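Local coordinates for protein alternansucrase (Leuconostoc mesenteroides, PDB 6HVG) that belongs to glycoside hydrolase family 70 and combines a (beta/alpha)8-barrel core with choline-binding-type repeats and a bound calcium ion, at residues 678-683 against 743-748; 729-734 against 817-822; 749-754 against 1045-1050; 908-913 against 1006-1011. All coordinates share one frame; numbering follows the deposited sequence.

Overall arrangement
Interactions 1, 2 and 3 gather around one parallel sheet, the (beta/alpha)8 barrel of the family 70 core, where strands 678-679, 745-747, 821-825 and 1045-1047 lie side by side in that order. Interaction 1 joins the first two; its centre is about 8 Å from that of interaction 2, which holds the start of the third. Interaction 3, about 14 Å from interaction 1 between centres, links the loop after 745-747 to the fourth. Along the chain, interaction 2 crosses both 1 and 3. Interaction 4, centred about 19 Å from interaction 2, belongs to an antiparallel sheet; strand 735-736 joins it from earlier, but most of its strands fall between 821-825 and 1045-1047, a beta domain inserted within the barrel sequence.

Interaction 1 (678-683 against 743-748); sequences TMDYTV and IPNYSF
Tyr746 and Phe748 each hold CG between the backbone N and the carbonyl carbon (chi1 77° and 56°), which swings both rings back toward Met679. The contact joins two neighbouring parallel strands of the (beta/alpha)8 barrel, 678-679 and 745-747, whose pairing is loose. Met679 lies with CA over one face of the Tyr746 ring, a CH-pi contact with CA 3.9 Å from the ring centroid. Its CB touches Tyr746 CZ at 3.6 Å, and the bend at chi3 then carries the methyl CE to the edge of Phe748, in the plane of that ring. An unbranched, flexible methionine suits a place where one chain must lie over the face of one ring and reach the edge of the next. The phenol OH of Tyr746 meanwhile bonds to Leu658 O.

Backbone bonds are few. Tyr746 N gives a good one to Thr678 O (3.0 Å), whereas that from Asp680 N to Tyr746 O (3.1 Å) is weak. Thr678 divides its branches: methyl CG2 packs on Asn745 CB at 3.9 Å, while OG1 bonds to Asp660. Asp680 is the N-cap of helix 681-692, its OD1 weakly accepting from Thr682 N, and further on Val683 CG1 rests on Ser747 CB at 3.7 Å. Asn745 OD1 pairs with Thr820, and on the same amide ND2 donates to Ile743 O at 3.2 Å, in the carbonyl plane.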
loop_
_atom_site.group_PDB
_atom_site.type_symbol
_atom_site.label_atom_id
_atom_site.label_comp_id
_atom_site.label_asym_id
_atom_site.label_seq_id
_atom_site.Cartn_x
_atom_site.Cartn_y
_atom_site.Cartn_z
ATOM N N THR A 678 6.914 12.182 -21.173
ATOM C CA THR A 678 5.913 11.997 -20.118
ATOM C C THR A 678 4.879 10.957 -20.517
ATOM O O THR A 678 4.584 10.789 -21.693
ATOM C CB THR A 678 5.150 13.295 -19.787
ATOM O OG1 THR A 678 4.227 13.041 -18.724
ATOM C CG2 THR A 678 4.370 13.810 -21.006
ATOM N N MET A 679 4.307 10.286 -19.526
ATOM C CA MET A 679 3.104 9.502 -19.758
ATOM C C MET A 679 1.942 10.465 -19.890
ATOM O O MET A 679 2.031 11.637 -19.496
ATOM C CB MET A 679 2.836 8.531 -18.615
ATOM C CG MET A 679 1.962 9.090 -17.490
ATOM S SD MET A 679 1.915 8.149 -15.971
ATOM C CE MET A 679 1.902 6.462 -16.469
ATOM N N ASP A 680 0.836 9.951 -20.422
ATOM C CA ASP A 680 -0.395 10.719 -20.547
ATOM C C ASP A 680 -1.495 9.962 -19.830
ATOM O O ASP A 680 -2.283 9.247 -20.444
ATOM C CB ASP A 680 -0.739 10.940 -22.018
ATOM C CG ASP A 680 -2.013 11.748 -22.208
ATOM O OD1 ASP A 680 -2.516 12.325 -21.213
ATOM O OD2 ASP A 680 -2.515 11.796 -23.361
ATOM N N TYR A 681 -1.534 10.129 -18.507
ATOM C CA TYR A 681 -2.512 9.439 -17.684
ATOM C C TYR A 681 -3.939 9.926 -17.969
ATOM O O TYR A 681 -4.883 9.197 -17.715
ATOM C CB TYR A 681 -2.189 9.589 -16.192
ATOM C CG TYR A 681 -3.020 8.670 -15.326
ATOM C CD1 TYR A 681 -3.015 7.295 -15.551
ATOM C CD2 TYR A 681 -3.845 9.168 -14.312
ATOM C CE1 TYR A 681 -3.790 6.436 -14.784
ATOM C CE2 TYR A 681 -4.639 8.314 -13.549
ATOM C CZ TYR A 681 -4.603 6.948 -13.789
ATOM O OH TYR A 681 -5.359 6.069 -13.046
ATOM N N THR A 682 -4.096 11.128 -18.520
ATOM C CA THR A 682 -5.428 11.667 -18.769
ATOM C C THR A 682 -6.204 10.756 -19.717
ATOM O O THR A 682 -7.392 10.502 -19.497
ATOM C CB THR A 682 -5.401 13.109 -19.335
ATOM O OG1 THR A 682 -4.761 13.118 -20.610
ATOM C CG2 THR A 682 -4.656 14.068 -18.399
ATOM N N VAL A 683 -5.529 10.242 -20.748
ATOM C CA VAL A 683 -6.158 9.307 -21.691
ATOM C C VAL A 683 -6.296 7.889 -21.089
ATOM O O VAL A 683 -7.322 7.237 -21.272
ATOM C CB VAL A 683 -5.459 9.305 -23.091
ATOM C CG1 VAL A 683 -4.098 8.640 -23.062
ATOM C CG2 VAL A 683 -6.307 8.596 -24.119
ATOM N N ILE A 743 2.262 18.690 -25.918
ATOM C CA ILE A 743 3.330 18.052 -25.134
ATOM C C ILE A 743 3.577 16.630 -25.604
ATOM O O ILE A 743 2.656 15.802 -25.574
ATOM C CB ILE A 743 3.011 18.035 -23.635
ATOM C CG1 ILE A 743 2.860 19.479 -23.127
ATOM C CG2 ILE A 743 4.096 17.275 -22.876
ATOM C CD1 ILE A 743 2.641 19.617 -21.641
ATOM N N PRO A 744 4.816 16.323 -26.020
ATOM C CA PRO A 744 5.069 14.970 -26.506
ATOM C C PRO A 744 4.919 13.953 -25.404
ATOM O O PRO A 744 5.311 14.230 -24.265
ATOM C CB PRO A 744 6.509 15.029 -27.010
ATOM C CG PRO A 744 7.108 16.180 -26.306
ATOM C CD PRO A 744 6.017 17.159 -26.033
ATOM N N ASN A 745 4.379 12.783 -25.746
ATOM C CA ASN A 745 3.996 11.803 -24.739
ATOM C C ASN A 745 3.870 10.362 -25.232
ATOM O O ASN A 745 3.655 10.128 -26.406
ATOM C CB ASN A 745 2.654 12.206 -24.158
ATOM C CG ASN A 745 1.514 12.006 -25.137
ATOM O OD1 ASN A 745 0.809 11.002 -25.107
ATOM N ND2 ASN A 745 1.347 12.960 -26.023
ATOM N N TYR A 746 3.978 9.413 -24.303
ATOM C CA TYR A 746 3.577 8.021 -24.554
ATOM C C TYR A 746 2.293 7.724 -23.812
ATOM O O TYR A 746 1.982 8.390 -22.842
ATOM C CB TYR A 746 4.667 7.033 -24.158
ATOM C CG TYR A 746 4.833 6.749 -22.684
ATOM C CD1 TYR A 746 5.545 7.606 -21.857
ATOM C CD2 TYR A 746 4.304 5.599 -22.122
ATOM C CE1 TYR A 746 5.707 7.335 -20.497
ATOM C CE2 TYR A 746 4.461 5.310 -20.779
ATOM C CZ TYR A 746 5.174 6.175 -19.965
ATOM O OH TYR A 746 5.338 5.878 -18.621
ATOM N N SER A 747 1.521 6.757 -24.291
ATOM C CA SER A 747 0.228 6.437 -23.673
ATOM C C SER A 747 -0.021 4.965 -23.714
ATOM O O SER A 747 0.488 4.278 -24.592
ATOM C CB SER A 747 -0.929 7.182 -24.380
ATOM O OG SER A 747 -0.899 7.013 -25.780
ATOM N N PHE A 748 -0.823 4.480 -22.776
ATOM C CA PHE A 748 -1.116 3.054 -22.705
ATOM C C PHE A 748 -2.485 2.787 -22.137
ATOM O O PHE A 748 -3.084 3.655 -21.544
ATOM C CB PHE A 748 -0.065 2.339 -21.855
ATOM C CG PHE A 748 0.083 2.901 -20.473
ATOM C CD1 PHE A 748 0.986 3.926 -20.211
ATOM C CD2 PHE A 748 -0.663 2.401 -19.433
ATOM C CE1 PHE A 748 1.132 4.456 -18.948
ATOM C CE2 PHE A 748 -0.520 2.919 -18.160
ATOM C CZ PHE A 748 0.374 3.948 -17.919
HETATM O O HOH W 1 7.308 14.473 -22.520
HETATM O O HOH W 2 -0.614 6.920 -20.532
#

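Interaction 2 (729-734 against 817-822); sequences TLVNRI and NKDTVP
Arg733 reaches across to the 817-822 segment with a chain whose CG stands anti to the carbonyl carbon (chi1 -70°) and which stays extended from CG to NE. CB and CG serve as the stem, and contact begins at CD, which lies 3.3 Å from Asn817 OD1. NE comes next and donates to Lys818 O at 3.0 Å; NH2, on the same side of the guanidinium, donates to that oxygen at 3.1 Å. One carbonyl is thus gripped side-on by two nitrogens, and the pair of bonds fixes the rotation of the group, although the oxygen lies 17° out of its plane. The flat end is also covered on both faces. The Asn817 amide stacks over one of them, its plane only 16° from that of the guanidinium, with ND2 3.7 Å from CZ, and Val731 CB lies over the opposite one. A long, planar, many-donor arginine fits a buried place that offers a carbonyl at the edge and an amide above. Asn817 OD1 itself bonds to Gln862 NE2 of strand 862-866.

Beside the arginine, Val731 CG1 packs on Asp819 CB at 3.9 Å; the carboxylate of Asp819 is taken up by Ser1036 and Asn736. Before Ile734 the loop folds into an Asx turn, Asn732 OD1 accepting from Ile734 N. The contact pins the loop that leads into an antiparallel sheet to the N-terminal approach of strand 821-825, at the base of a (beta/alpha)8 barrel.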
loop_
_atom_site.group_PDB
_atom_site.type_symbol
_atom_site.label_atom_id
_atom_site.label_comp_id
_atom_site.label_asym_id
_atom_site.label_seq_id
_atom_site.Cartn_x
_atom_site.Cartn_y
_atom_site.Cartn_z
ATOM N N THR A 729 -7.730 16.844 -21.013
ATOM C CA THR A 729 -6.879 15.812 -21.562
ATOM C C THR A 729 -5.687 16.562 -22.138
ATOM O O THR A 729 -5.808 17.728 -22.540
ATOM C CB THR A 729 -7.613 14.964 -22.624
ATOM O OG1 THR A 729 -6.949 13.714 -22.764
ATOM C CG2 THR A 729 -7.653 15.670 -24.003
ATOM N N LEU A 730 -4.544 15.893 -22.173
ATOM C CA LEU A 730 -3.273 16.525 -22.563
ATOM C C LEU A 730 -3.235 17.018 -24.001
ATOM O O LEU A 730 -2.642 18.060 -24.289
ATOM C CB LEU A 730 -2.159 15.524 -22.356
ATOM C CG LEU A 730 -0.764 15.931 -22.803
ATOM C CD1 LEU A 730 -0.257 17.083 -21.961
ATOM C CD2 LEU A 730 0.196 14.750 -22.726
ATOM N N VAL A 731 -3.874 16.261 -24.905
ATOM C CA VAL A 731 -3.909 16.597 -26.329
ATOM C C VAL A 731 -5.350 16.584 -26.822
ATOM O O VAL A 731 -6.007 15.537 -26.797
ATOM C CB VAL A 731 -3.077 15.592 -27.147
ATOM C CG1 VAL A 731 -3.208 15.844 -28.651
ATOM C CG2 VAL A 731 -1.621 15.631 -26.734
ATOM N N ASN A 732 -5.845 17.724 -27.293
ATOM C CA ASN A 732 -7.187 17.731 -27.857
ATOM C C ASN A 732 -7.184 17.086 -29.236
ATOM O O ASN A 732 -6.293 17.331 -30.056
ATOM C CB ASN A 732 -7.801 19.128 -27.944
ATOM C CG ASN A 732 -9.331 19.072 -28.028
ATOM O OD1 ASN A 732 -9.911 19.017 -29.119
ATOM N ND2 ASN A 732 -9.980 19.040 -26.889
ATOM N N ARG A 733 -8.198 16.264 -29.484
ATOM C CA ARG A 733 -8.295 15.517 -30.711
ATOM C C ARG A 733 -9.641 15.696 -31.414
ATOM O O ARG A 733 -9.968 14.960 -32.345
ATOM C CB ARG A 733 -8.042 14.049 -30.396
ATOM C CG ARG A 733 -6.602 13.772 -30.014
ATOM C CD ARG A 733 -6.363 12.305 -29.745
ATOM N NE ARG A 733 -4.970 12.040 -29.415
ATOM C CZ ARG A 733 -4.456 12.070 -28.183
ATOM N NH1 ARG A 733 -5.195 12.354 -27.129
ATOM N NH2 ARG A 733 -3.169 11.824 -28.013
ATOM N N ILE A 734 -10.401 16.710 -31.013
ATOM C CA ILE A 734 -11.690 16.996 -31.645
ATOM C C ILE A 734 -11.474 17.403 -33.087
ATOM O O ILE A 734 -12.140 16.885 -33.981
ATOM C CB ILE A 734 -12.443 18.113 -30.903
ATOM C CG1 ILE A 734 -12.922 17.593 -29.536
ATOM C CG2 ILE A 734 -13.611 18.631 -31.733
ATOM C CD1 ILE A 734 -13.463 18.659 -28.598
ATOM N N ASN A 817 -4.714 7.363 -32.352
ATOM C CA ASN A 817 -4.566 8.742 -31.868
ATOM C C ASN A 817 -3.325 9.446 -32.420
ATOM O O ASN A 817 -2.199 8.913 -32.364
ATOM C CB ASN A 817 -4.512 8.777 -30.329
ATOM C CG ASN A 817 -5.893 8.852 -29.671
ATOM O OD1 ASN A 817 -6.896 9.094 -30.321
ATOM N ND2 ASN A 817 -5.931 8.637 -28.351
ATOM N N LYS A 818 -3.540 10.663 -32.903
ATOM C CA LYS A 818 -2.462 11.555 -33.277
ATOM C C LYS A 818 -1.765 12.139 -32.026
ATOM O O LYS A 818 -2.349 12.232 -30.943
ATOM C CB LYS A 818 -3.016 12.691 -34.138
ATOM C CG LYS A 818 -1.985 13.645 -34.724
ATOM C CD LYS A 818 -2.641 14.661 -35.647
ATOM C CE LYS A 818 -1.825 15.936 -35.770
ATOM N NZ LYS A 818 -0.467 15.712 -36.329
ATOM N N ASP A 819 -0.502 12.512 -32.189
ATOM C CA ASP A 819 0.300 13.147 -31.142
ATOM C C ASP A 819 0.414 12.273 -29.884
ATOM O O ASP A 819 0.054 12.693 -28.787
ATOM C CB ASP A 819 -0.247 14.548 -30.804
ATOM C CG ASP A 819 0.051 15.580 -31.878
ATOM O OD1 ASP A 819 1.174 15.563 -32.441
ATOM O OD2 ASP A 819 -0.830 16.440 -32.151
ATOM N N THR A 820 0.907 11.059 -30.067
ATOM C CA THR A 820 1.307 10.186 -28.964
ATOM C C THR A 820 2.229 9.085 -29.494
ATOM O O THR A 820 2.116 8.707 -30.667
ATOM C CB THR A 820 0.081 9.527 -28.268
ATOM O OG1 THR A 820 0.470 8.989 -26.997
ATOM C CG2 THR A 820 -0.506 8.400 -29.093
ATOM N N VAL A 821 3.112 8.573 -28.640
ATOM C CA VAL A 821 3.761 7.305 -28.894
ATOM C C VAL A 821 3.018 6.234 -28.108
ATOM O O VAL A 821 3.142 6.160 -26.891
ATOM C CB VAL A 821 5.217 7.298 -28.437
ATOM C CG1 VAL A 821 5.812 5.902 -28.635
ATOM C CG2 VAL A 821 6.046 8.366 -29.148
ATOM N N PRO A 822 2.204 5.414 -28.775
ATOM C CA PRO A 822 1.480 4.402 -27.993
ATOM C C PRO A 822 2.394 3.320 -27.433
ATOM O O PRO A 822 3.426 3.033 -28.018
ATOM C CB PRO A 822 0.499 3.814 -28.997
ATOM C CG PRO A 822 1.127 4.069 -30.318
ATOM C CD PRO A 822 1.829 5.388 -30.192
#

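Interaction 3 (749-754 against 1045-1050); sequences VRAHDY and IYEGFS
His752 directs two N-H groups at one oxygen of Glu1047. Its ND1 donates to OE2 at 2.7 Å, nearly straight at 167° and with the oxygen in the ring plane, and its backbone N adds a second bond to the same OE2 at 3.2 Å. Both donors come from one face of the carboxylate, which stands 79° to the imidazole. This histidine-carboxylate pair lies at the C-terminal ends of strands in the (beta/alpha)8 barrel, the end at which this fold carries its active site.

Within the two segments both faces of the ring are met. Phe1049 CZ lies over one, 3.6 Å from His752 CG, with the two rings oblique to each other; Asp753 CG sits above the opposite face. The Tyr1110 ring also meets the imidazole, nearly parallel to it. An imidazole suits this slot because it offers a flat body to its neighbours and an N-H at its rim.

Further out, the reach of Glu1047 comes from CG anti to the backbone N (chi1 -175°) and an extended chain beyond, which bring the carboxylate from strand 1045-1047 to the loop. Ala751 receives it with a small surface, CB 3.8 Å from OE1. The histidine is set by a type I turn from Ala751 to Tyr754, closed by Tyr754 N bonding to Ala751 O at 3.0 Å. Arg750, just before this turn, is anchored by salt bridges to Asp828 and Glu832. Its carbonyl O takes a hydrogen bond from a water at 2.7 Å, and that water also donates to Glu1047 OE1 at 3.0 Å.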
loop_
_atom_site.group_PDB
_atom_site.type_symbol
_atom_site.label_atom_id
_atom_site.label_comp_id
_atom_site.label_asym_id
_atom_site.label_seq_id
_atom_site.Cartn_x
_atom_site.Cartn_y
_atom_site.Cartn_z
ATOM N N VAL A 749 -2.961 1.561 -22.342
ATOM C CA VAL A 749 -4.209 1.080 -21.753
ATOM C C VAL A 749 -3.912 0.330 -20.465
ATOM O O VAL A 749 -4.593 0.515 -19.468
ATOM C CB VAL A 749 -4.955 0.154 -22.717
ATOM C CG1 VAL A 749 -6.250 -0.339 -22.093
ATOM C CG2 VAL A 749 -5.245 0.896 -24.026
ATOM N N ARG A 750 -2.888 -0.515 -20.487
ATOM C CA ARG A 750 -2.453 -1.246 -19.292
ATOM C C ARG A 750 -0.948 -1.278 -19.234
ATOM O O ARG A 750 -0.279 -0.996 -20.218
ATOM C CB ARG A 750 -2.995 -2.697 -19.276
ATOM C CG ARG A 750 -4.506 -2.774 -19.195
ATOM C CD ARG A 750 -4.985 -4.024 -18.486
ATOM N NE ARG A 750 -4.596 -5.230 -19.209
ATOM C CZ ARG A 750 -3.932 -6.257 -18.702
ATOM N NH1 ARG A 750 -3.551 -6.288 -17.435
ATOM N NH2 ARG A 750 -3.644 -7.275 -19.488
ATOM N N ALA A 751 -0.418 -1.632 -18.068
ATOM C CA ALA A 751 1.016 -1.736 -17.880
ATOM C C ALA A 751 1.356 -2.878 -16.941
ATOM O O ALA A 751 0.476 -3.447 -16.308
ATOM C CB ALA A 751 1.557 -0.415 -17.361
ATOM N N HIS A 752 2.641 -3.194 -16.832
ATOM C CA HIS A 752 3.112 -4.250 -15.936
ATOM C C HIS A 752 2.681 -3.919 -14.504
ATOM O O HIS A 752 2.485 -4.813 -13.686
ATOM C CB HIS A 752 4.645 -4.407 -16.025
ATOM C CG HIS A 752 5.420 -3.324 -15.309
ATOM N ND1 HIS A 752 5.769 -2.132 -15.907
ATOM C CD2 HIS A 752 5.908 -3.258 -14.045
ATOM C CE1 HIS A 752 6.435 -1.380 -15.045
ATOM N NE2 HIS A 752 6.534 -2.041 -13.906
ATOM N N ASP A 753 2.531 -2.614 -14.241
ATOM C CA ASP A 753 2.139 -2.094 -12.947
ATOM C C ASP A 753 0.830 -1.300 -13.001
ATOM O O ASP A 753 0.549 -0.513 -12.099
ATOM C CB ASP A 753 3.257 -1.207 -12.376
ATOM C CG ASP A 753 3.556 0.027 -13.246
ATOM O OD1 ASP A 753 2.992 0.165 -14.358
ATOM O OD2 ASP A 753 4.362 0.876 -12.808
ATOM N N TYR A 754 0.022 -1.505 -14.031
ATOM C CA TYR A 754 -1.275 -0.850 -14.080
ATOM C C TYR A 754 -2.319 -1.821 -14.598
ATOM O O TYR A 754 -2.149 -2.370 -15.662
ATOM C CB TYR A 754 -1.223 0.433 -14.906
ATOM C CG TYR A 754 -2.528 1.194 -14.897
ATOM C CD1 TYR A 754 -2.817 2.126 -13.918
ATOM C CD2 TYR A 754 -3.482 0.956 -15.858
ATOM C CE1 TYR A 754 -4.021 2.811 -13.907
ATOM C CE2 TYR A 754 -4.688 1.628 -15.859
ATOM C CZ TYR A 754 -4.958 2.553 -14.884
ATOM O OH TYR A 754 -6.175 3.188 -14.936
ATOM N N ILE A 1045 6.071 1.685 -28.738
ATOM C CA ILE A 1045 6.845 0.989 -27.714
ATOM C C ILE A 1045 6.115 -0.273 -27.317
ATOM O O ILE A 1045 4.899 -0.267 -27.195
ATOM C CB ILE A 1045 7.022 1.844 -26.453
ATOM C CG1 ILE A 1045 7.668 3.182 -26.798
ATOM C CG2 ILE A 1045 7.896 1.126 -25.443
ATOM C CD1 ILE A 1045 7.595 4.188 -25.687
ATOM N N TYR A 1046 6.851 -1.346 -27.125
ATOM C CA TYR A 1046 6.270 -2.572 -26.638
ATOM C C TYR A 1046 6.857 -2.824 -25.278
ATOM O O TYR A 1046 8.074 -2.987 -25.139
ATOM C CB TYR A 1046 6.598 -3.717 -27.573
ATOM C CG TYR A 1046 6.082 -5.071 -27.173
ATOM C CD1 TYR A 1046 4.730 -5.349 -27.185
ATOM C CD2 TYR A 1046 6.950 -6.085 -26.819
ATOM C CE1 TYR A 1046 4.248 -6.599 -26.840
ATOM C CE2 TYR A 1046 6.479 -7.341 -26.484
ATOM C CZ TYR A 1046 5.125 -7.591 -26.491
ATOM O OH TYR A 1046 4.672 -8.841 -26.153
ATOM N N GLU A 1047 5.991 -2.819 -24.272
ATOM C CA GLU A 1047 6.401 -3.154 -22.925
ATOM C C GLU A 1047 6.293 -4.646 -22.835
ATOM O O GLU A 1047 5.186 -5.182 -22.692
ATOM C CB GLU A 1047 5.447 -2.496 -21.970
ATOM C CG GLU A 1047 5.832 -2.670 -20.520
ATOM C CD GLU A 1047 4.714 -2.222 -19.604
ATOM O OE1 GLU A 1047 3.552 -2.295 -20.034
ATOM O OE2 GLU A 1047 4.992 -1.781 -18.479
ATOM N N GLY A 1048 7.428 -5.331 -22.933
ATOM C CA GLY A 1048 7.436 -6.772 -23.240
ATOM C C GLY A 1048 7.776 -7.710 -22.083
ATOM O O GLY A 1048 8.711 -8.473 -22.185
ATOM N N PHE A 1049 7.055 -7.606 -20.980
ATOM C CA PHE A 1049 7.232 -8.481 -19.870
ATOM C C PHE A 1049 6.048 -8.274 -18.996
ATOM O O PHE A 1049 5.332 -7.297 -19.119
ATOM C CB PHE A 1049 8.513 -8.152 -19.098
ATOM C CG PHE A 1049 8.455 -6.865 -18.345
ATOM C CD1 PHE A 1049 8.669 -5.655 -18.988
ATOM C CD2 PHE A 1049 8.204 -6.866 -16.969
ATOM C CE1 PHE A 1049 8.605 -4.465 -18.296
ATOM C CE2 PHE A 1049 8.178 -5.692 -16.281
ATOM C CZ PHE A 1049 8.369 -4.482 -16.935
ATOM N N SER A 1050 5.853 -9.220 -18.103
ATOM C CA SER A 1050 4.834 -9.144 -17.065
ATOM C C SER A 1050 5.492 -9.514 -15.750
ATOM O O SER A 1050 6.341 -10.411 -15.719
ATOM C CB SER A 1050 3.746 -10.130 -17.386
ATOM O OG SER A 1050 3.019 -10.491 -16.235
HETATM O O HOH W 3 1.927 -0.231 -21.546
#

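Interaction 4 (908-913 against 1006-1011); sequences QGIGVI and VWVPVG
Trp1007 pairs through its backbone with Gly911, and its indole stands on the face of the sheet to which glycine adds no side chain; there it meets Phe974 and Phe980, both edge-to-face. The second ring of the contact, the pyrrolidine of Pro1009, has Gln908 O 3.2 Å from its CG and Gly909 O 3.2 Å from its CD. Lacking an N-H, proline suits this last strand position, and it lies against the loop residues that precede strand 910-915.

The two chains are adjacent strands, 910-915 and 1003-1009, of an antiparallel beta domain, probably the C domain of this family; their parts 910-913 and 1006-1009 run at 168°. Gly911 and Trp1007 form a hydrogen-bonded pair: Gly911 N to Trp1007 O at 2.9 Å and Trp1007 N to Gly911 O at 2.8 Å, each in the carbonyl plane. Val912 and Val1006 follow as a non-hydrogen-bonded pair.

On the face opposite the indole, branched aliphatic chains pack side by side. Ile910 holds CG1 anti to the backbone N (chi1 -170°), which carries CD1 to Val1006 CG1 at 3.6 Å, while its CG1 lies beside Val1008 CG1 at 4.0 Å. Val912 CG2 touches the same Val1006 methyl, CG1, at 4.1 Å.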
loop_
_atom_site.group_PDB
_atom_site.type_symbol
_atom_site.label_atom_id
_atom_site.label_comp_id
_atom_site.label_asym_id
_atom_site.label_seq_id
_atom_site.Cartn_x
_atom_site.Cartn_y
_atom_site.Cartn_z
ATOM N N GLN A 908 -4.654 5.979 -47.657
ATOM C CA GLN A 908 -4.321 6.012 -46.233
ATOM C C GLN A 908 -5.551 6.553 -45.463
ATOM O O GLN A 908 -6.601 6.798 -46.066
ATOM C CB GLN A 908 -3.089 6.890 -46.002
ATOM C CG GLN A 908 -1.818 6.295 -46.527
ATOM C CD GLN A 908 -0.609 7.187 -46.352
ATOM O OE1 GLN A 908 -0.694 8.293 -45.836
ATOM N NE2 GLN A 908 0.546 6.681 -46.765
ATOM N N GLY A 909 -5.408 6.729 -44.154
ATOM C CA GLY A 909 -6.489 7.155 -43.300
ATOM C C GLY A 909 -7.258 5.969 -42.749
ATOM O O GLY A 909 -7.179 4.869 -43.280
ATOM N N ILE A 910 -8.005 6.198 -41.673
ATOM C CA ILE A 910 -8.722 5.137 -40.984
ATOM C C ILE A 910 -9.947 5.712 -40.264
ATOM O O ILE A 910 -9.965 6.894 -39.926
ATOM C CB ILE A 910 -7.777 4.425 -39.988
ATOM C CG1 ILE A 910 -8.405 3.153 -39.430
ATOM C CG2 ILE A 910 -7.410 5.337 -38.832
ATOM C CD1 ILE A 910 -7.408 2.215 -38.748
ATOM N N GLY A 911 -10.969 4.878 -40.064
ATOM C CA GLY A 911 -12.185 5.286 -39.370
ATOM C C GLY A 911 -12.475 4.347 -38.221
ATOM O O GLY A 911 -12.503 3.128 -38.401
ATOM N N VAL A 912 -12.656 4.905 -37.028
ATOM C CA VAL A 912 -12.924 4.104 -35.832
ATOM C C VAL A 912 -14.226 4.548 -35.157
ATOM O O VAL A 912 -14.437 5.740 -34.921
ATOM C CB VAL A 912 -11.782 4.183 -34.838
ATOM C CG1 VAL A 912 -12.062 3.295 -33.626
ATOM C CG2 VAL A 912 -10.500 3.760 -35.517
ATOM N N ILE A 913 -15.097 3.567 -34.907
ATOM C CA ILE A 913 -16.346 3.753 -34.196
ATOM C C ILE A 913 -16.320 2.856 -32.962
ATOM O O ILE A 913 -16.076 1.652 -33.084
ATOM C CB ILE A 913 -17.551 3.365 -35.069
ATOM C CG1 ILE A 913 -17.497 4.110 -36.408
ATOM C CG2 ILE A 913 -18.850 3.681 -34.332
ATOM C CD1 ILE A 913 -18.462 3.568 -37.432
ATOM N N VAL A 1006 -14.024 -0.627 -37.375
ATOM C CA VAL A 1006 -12.914 0.078 -37.970
ATOM C C VAL A 1006 -12.926 -0.136 -39.475
ATOM O O VAL A 1006 -13.066 -1.266 -39.948
ATOM C CB VAL A 1006 -11.561 -0.386 -37.412
ATOM C CG1 VAL A 1006 -10.441 0.500 -37.955
ATOM C CG2 VAL A 1006 -11.568 -0.332 -35.895
ATOM N N TRP A 1007 -12.754 0.957 -40.223
ATOM C CA TRP A 1007 -12.831 0.931 -41.668
ATOM C C TRP A 1007 -11.589 1.572 -42.292
ATOM O O TRP A 1007 -11.060 2.594 -41.810
ATOM C CB TRP A 1007 -14.086 1.656 -42.126
ATOM C CG TRP A 1007 -15.328 0.920 -41.758
ATOM C CD1 TRP A 1007 -15.934 0.911 -40.561
ATOM C CD2 TRP A 1007 -16.114 0.097 -42.610
ATOM N NE1 TRP A 1007 -17.059 0.124 -40.598
ATOM C CE2 TRP A 1007 -17.183 -0.390 -41.855
ATOM C CE3 TRP A 1007 -16.007 -0.287 -43.940
ATOM C CZ2 TRP A 1007 -18.141 -1.241 -42.380
ATOM C CZ3 TRP A 1007 -16.969 -1.133 -44.467
ATOM C CH2 TRP A 1007 -18.019 -1.596 -43.691
ATOM N N VAL A 1008 -11.127 0.971 -43.377
ATOM C CA VAL A 1008 -9.953 1.444 -44.072
ATOM C C VAL A 1008 -10.257 1.538 -45.566
ATOM O O VAL A 1008 -11.126 0.828 -46.064
ATOM C CB VAL A 1008 -8.729 0.515 -43.812
ATOM C CG1 VAL A 1008 -8.387 0.460 -42.325
ATOM C CG2 VAL A 1008 -8.965 -0.897 -44.354
ATOM N N PRO A 1009 -9.525 2.396 -46.288
ATOM C CA PRO A 1009 -9.733 2.458 -47.716
ATOM C C PRO A 1009 -9.240 1.216 -48.437
ATOM O O PRO A 1009 -8.142 0.738 -48.130
ATOM C CB PRO A 1009 -8.909 3.684 -48.165
ATOM C CG PRO A 1009 -8.224 4.219 -46.981
ATOM C CD PRO A 1009 -8.501 3.341 -45.815
ATOM N N VAL A 1010 -10.033 0.723 -49.400
ATOM C CA VAL A 1010 -9.603 -0.367 -50.252
ATOM C C VAL A 1010 -8.556 0.139 -51.202
ATOM O O VAL A 1010 -8.517 1.323 -51.495
ATOM C CB VAL A 1010 -10.744 -1.003 -51.083
ATOM C CG1 VAL A 1010 -11.942 -1.315 -50.208
ATOM C CG2 VAL A 1010 -11.142 -0.126 -52.247
ATOM N N GLY A 1011 -7.738 -0.786 -51.699
ATOM C CA GLY A 1011 -6.695 -0.483 -52.673
ATOM C C GLY A 1011 -5.347 -0.164 -52.063
ATOM O O GLY A 1011 -4.473 0.374 -52.739
#